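Local coordinates for protein collagen alpha1(xviii) chain (Mus musculus, PDB 1DY0) that forms the endostatin domain of collagen XVIII, an angiogenesis inhibitor with a C-type-lectin-like fold that binds zinc, at residues Leu14-Leu19 / Val73-Leu78. The protein carries 2 engineered substitutions. Sequence-based numbering, arbitrary orientation.
Sequences LHLVAL and VPIVNL. With ZN (zinc ion), chain B.
L14 and L16 bracket I75 on one face of a parallel strand pair, where 14-18 runs beside 75-76 in the mixed sheet of the C-type-lectin-like endostatin fold. The two branches of I75 divide the work: CD1 reaches CB of L14 at 3.8 Å, while CG2, anti to the backbone N, turns to CB of L16. L14 also lies across V73, its CG against CG1 of the valine. Beyond the pair, L83 of strand 82-84 and I178 of strand 176-179 touch L16 as well, so this face belongs to the buried core.

Three main-chain hydrogen bonds join the two segments in parallel register: L14 N to O of the loop residue P74, V76 N to L14 O (2.9 Å) and L16 N to V76 O, all close to straight. Weaker CA-H...O contacts from I75 to L14 O and from H15 to V76 O lie between them. Past V76 the backbones draw apart, to 6.0 Å between CA of V17 and CA of L78, and a water bridges them, donating to L16 O and accepting from L78 N.

On the face of H15 and V76 the pairing leads to the metal. With CG anti to the carbonyl carbon (chi1 -64°), the imidazole of H15 leans back over V76, whose CG2 makes a CH-pi contact 3.9 Å from the ring centroid. N77 O lies at the ring edge, 3.4 Å from CD2 of H15. N77 ND2 donates to R103 O and its OD1 accepts from E81 N. H15 ND1 is hydrogen-bonded to E179 OE1, which probably makes the imidazole a stronger donor; with NE2 on the metal, the ring is held at both nitrogens, which should fix its rotation. H7, D9 and D80 complete the zinc site, to which H15 contributes NE2, 2.1 Å from the zinc ion.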
ATOM      1  N   LEU A  14     -12.726   0.505  -3.052  1.00 12.20           N
ATOM      2  CA  LEU A  14     -11.588  -0.323  -2.674  1.00 10.49           C
ATOM      3  C   LEU A  14     -10.825   0.474  -1.620  1.00  6.74           C
ATOM      4  O   LEU A  14     -10.510   1.637  -1.835  1.00 10.25           O
ATOM      5  CB  LEU A  14     -10.687  -0.594  -3.892  1.00 10.14           C
ATOM      6  CG  LEU A  14     -11.248  -1.444  -5.037  1.00 11.51           C
ATOM      7  CD1 LEU A  14     -10.212  -1.581  -6.118  1.00 11.19           C
ATOM      8  CD2 LEU A  14     -11.638  -2.818  -4.530  1.00 10.77           C
ATOM      9  N   HIS A  15     -10.556  -0.131  -0.472  1.00 10.89           N
ATOM     10  CA  HIS A  15      -9.841   0.571   0.594  1.00 12.37           C
ATOM     11  C   HIS A  15      -8.335   0.419   0.529  1.00 10.89           C
ATOM     12  O   HIS A  15      -7.821  -0.675   0.295  1.00 13.94           O
ATOM     13  CB  HIS A  15     -10.318   0.109   1.982  1.00 10.25           C
ATOM     14  CG  HIS A  15     -11.754   0.423   2.268  1.00 22.53           C
ATOM     15  ND1 HIS A  15     -12.793  -0.375   1.835  1.00 19.03           N
ATOM     16  CD2 HIS A  15     -12.331   1.456   2.934  1.00 18.92           C
ATOM     17  CE1 HIS A  15     -13.944   0.151   2.219  1.00 19.32           C
ATOM     18  NE2 HIS A  15     -13.689   1.263   2.881  1.00 15.71           N
ATOM     19  N   LEU A  16      -7.635   1.531   0.718  1.00 11.32           N
ATOM     20  CA  LEU A  16      -6.176   1.538   0.759  1.00 12.74           C
ATOM     21  C   LEU A  16      -5.874   1.931   2.197  1.00 12.98           C
ATOM     22  O   LEU A  16      -6.131   3.070   2.595  1.00 15.21           O
ATOM     23  CB  LEU A  16      -5.610   2.577  -0.205  1.00 15.02           C
ATOM     24  CG  LEU A  16      -4.089   2.586  -0.363  1.00 10.70           C
ATOM     25  CD1 LEU A  16      -3.597   1.196  -0.719  1.00  3.88           C
ATOM     26  CD2 LEU A  16      -3.711   3.584  -1.450  1.00 11.27           C
ATOM     27  N   VAL A  17      -5.349   0.994   2.981  1.00 12.41           N
ATOM     28  CA  VAL A  17      -5.090   1.252   4.390  1.00  8.04           C
ATOM     29  C   VAL A  17      -3.669   0.873   4.803  1.00  7.13           C
ATOM     30  O   VAL A  17      -3.110  -0.101   4.318  1.00  5.57           O
ATOM     31  CB  VAL A  17      -6.137   0.491   5.277  1.00  7.75           C
ATOM     32  CG1 VAL A  17      -6.084   0.965   6.720  1.00  2.00           C
ATOM     33  CG2 VAL A  17      -7.544   0.684   4.723  1.00  4.88           C
ATOM     34  N   ALA A  18      -3.104   1.639   5.725  1.00  8.21           N
ATOM     35  CA  ALA A  18      -1.749   1.405   6.201  1.00 12.39           C
ATOM     36  C   ALA A  18      -1.637   0.479   7.422  1.00 15.08           C
ATOM     37  O   ALA A  18      -2.492   0.498   8.328  1.00 11.62           O
ATOM     38  CB  ALA A  18      -1.067   2.755   6.508  1.00  5.98           C
ATOM     39  N   LEU A  19      -0.587  -0.344   7.430  1.00 12.71           N
ATOM     40  CA  LEU A  19      -0.325  -1.229   8.555  1.00 11.93           C
ATOM     41  C   LEU A  19      -0.040  -0.331   9.757  1.00 10.69           C
ATOM     42  O   LEU A  19       0.483   0.769   9.602  1.00 11.35           O
ATOM     43  CB  LEU A  19       0.862  -2.146   8.270  1.00 10.47           C
ATOM     44  CG  LEU A  19       0.541  -3.281   7.298  1.00  3.80           C
ATOM     45  CD1 LEU A  19       1.779  -4.073   7.027  1.00  4.76           C
ATOM     46  CD2 LEU A  19      -0.528  -4.180   7.884  1.00  2.00           C
ATOM     47  N   VAL A  73     -13.793   1.687  -9.881  1.00 22.51           N
ATOM     48  CA  VAL A  73     -14.095   1.664  -8.454  1.00 18.52           C
ATOM     49  C   VAL A  73     -13.131   2.602  -7.716  1.00 16.27           C
ATOM     50  O   VAL A  73     -11.917   2.392  -7.718  1.00 15.41           O
ATOM     51  CB  VAL A  73     -13.983   0.231  -7.879  1.00 22.09           C
ATOM     52  CG1 VAL A  73     -14.384   0.207  -6.427  1.00 15.19           C
ATOM     53  CG2 VAL A  73     -14.848  -0.738  -8.673  1.00 23.98           C
ATOM     54  N   PRO A  74     -13.657   3.682  -7.118  1.00 15.98           N
ATOM     55  CA  PRO A  74     -12.789   4.614  -6.393  1.00 15.05           C
ATOM     56  C   PRO A  74     -11.995   3.997  -5.250  1.00 13.62           C
ATOM     57  O   PRO A  74     -12.450   3.067  -4.574  1.00 11.78           O
ATOM     58  CB  PRO A  74     -13.771   5.687  -5.892  1.00 13.74           C
ATOM     59  CG  PRO A  74     -15.095   4.991  -5.889  1.00 10.75           C
ATOM     60  CD  PRO A  74     -15.036   4.193  -7.159  1.00 10.07           C
ATOM     61  N   ILE A  75     -10.775   4.490  -5.078  1.00 14.67           N
ATOM     62  CA  ILE A  75      -9.890   4.032  -4.013  1.00 12.12           C
ATOM     63  C   ILE A  75     -10.163   5.012  -2.889  1.00 11.32           C
ATOM     64  O   ILE A  75     -10.088   6.224  -3.096  1.00 11.32           O
ATOM     65  CB  ILE A  75      -8.396   4.124  -4.430  1.00  9.33           C
ATOM     66  CG1 ILE A  75      -8.170   3.401  -5.760  1.00  7.85           C
ATOM     67  CG2 ILE A  75      -7.504   3.503  -3.358  1.00  9.14           C
ATOM     68  CD1 ILE A  75      -8.595   1.952  -5.759  1.00 10.47           C
ATOM     69  N   VAL A  76     -10.526   4.498  -1.721  1.00  9.72           N
ATOM     70  CA  VAL A  76     -10.828   5.350  -0.580  1.00  9.69           C
ATOM     71  C   VAL A  76      -9.972   4.941   0.613  1.00  9.81           C
ATOM     72  O   VAL A  76      -9.389   3.861   0.620  1.00 13.55           O
ATOM     73  CB  VAL A  76     -12.328   5.256  -0.195  1.00  7.75           C
ATOM     74  CG1 VAL A  76     -13.211   5.622  -1.381  1.00  2.00           C
ATOM     75  CG2 VAL A  76     -12.663   3.853   0.295  1.00 10.53           C
ATOM     76  N   ASN A  77      -9.849   5.825   1.596  1.00 10.84           N
ATOM     77  CA  ASN A  77      -9.079   5.514   2.785  1.00  8.07           C
ATOM     78  C   ASN A  77      -9.975   4.854   3.814  1.00 10.83           C
ATOM     79  O   ASN A  77     -11.128   4.532   3.527  1.00 12.65           O
ATOM     80  CB  ASN A  77      -8.369   6.758   3.355  1.00 12.33           C
ATOM     81  CG  ASN A  77      -9.327   7.878   3.735  1.00 18.30           C
ATOM     82  OD1 ASN A  77     -10.418   7.637   4.250  1.00 21.99           O
ATOM     83  ND2 ASN A  77      -8.901   9.112   3.519  1.00 11.60           N
ATOM     84  N   LEU A  78      -9.446   4.630   5.008  1.00 11.99           N
ATOM     85  CA  LEU A  78     -10.215   3.989   6.056  1.00 12.46           C
ATOM     86  C   LEU A  78     -11.551   4.675   6.285  1.00 15.25           C
ATOM     87  O   LEU A  78     -12.570   4.014   6.515  1.00 16.96           O
ATOM     88  CB  LEU A  78      -9.432   3.994   7.361  1.00 11.46           C
ATOM     89  CG  LEU A  78     -10.093   3.148   8.444  1.00 10.09           C
ATOM     90  CD1 LEU A  78     -10.022   1.678   8.042  1.00 13.18           C
ATOM     91  CD2 LEU A  78      -9.432   3.402   9.788  1.00 13.95           C
TER
HETATM   92 ZN    ZN B 401     -15.522   1.945   3.654  1.00 20.17          ZN
HETATM   93  O   HOH W   1      -6.555   4.472   5.212  1.00 11.34           O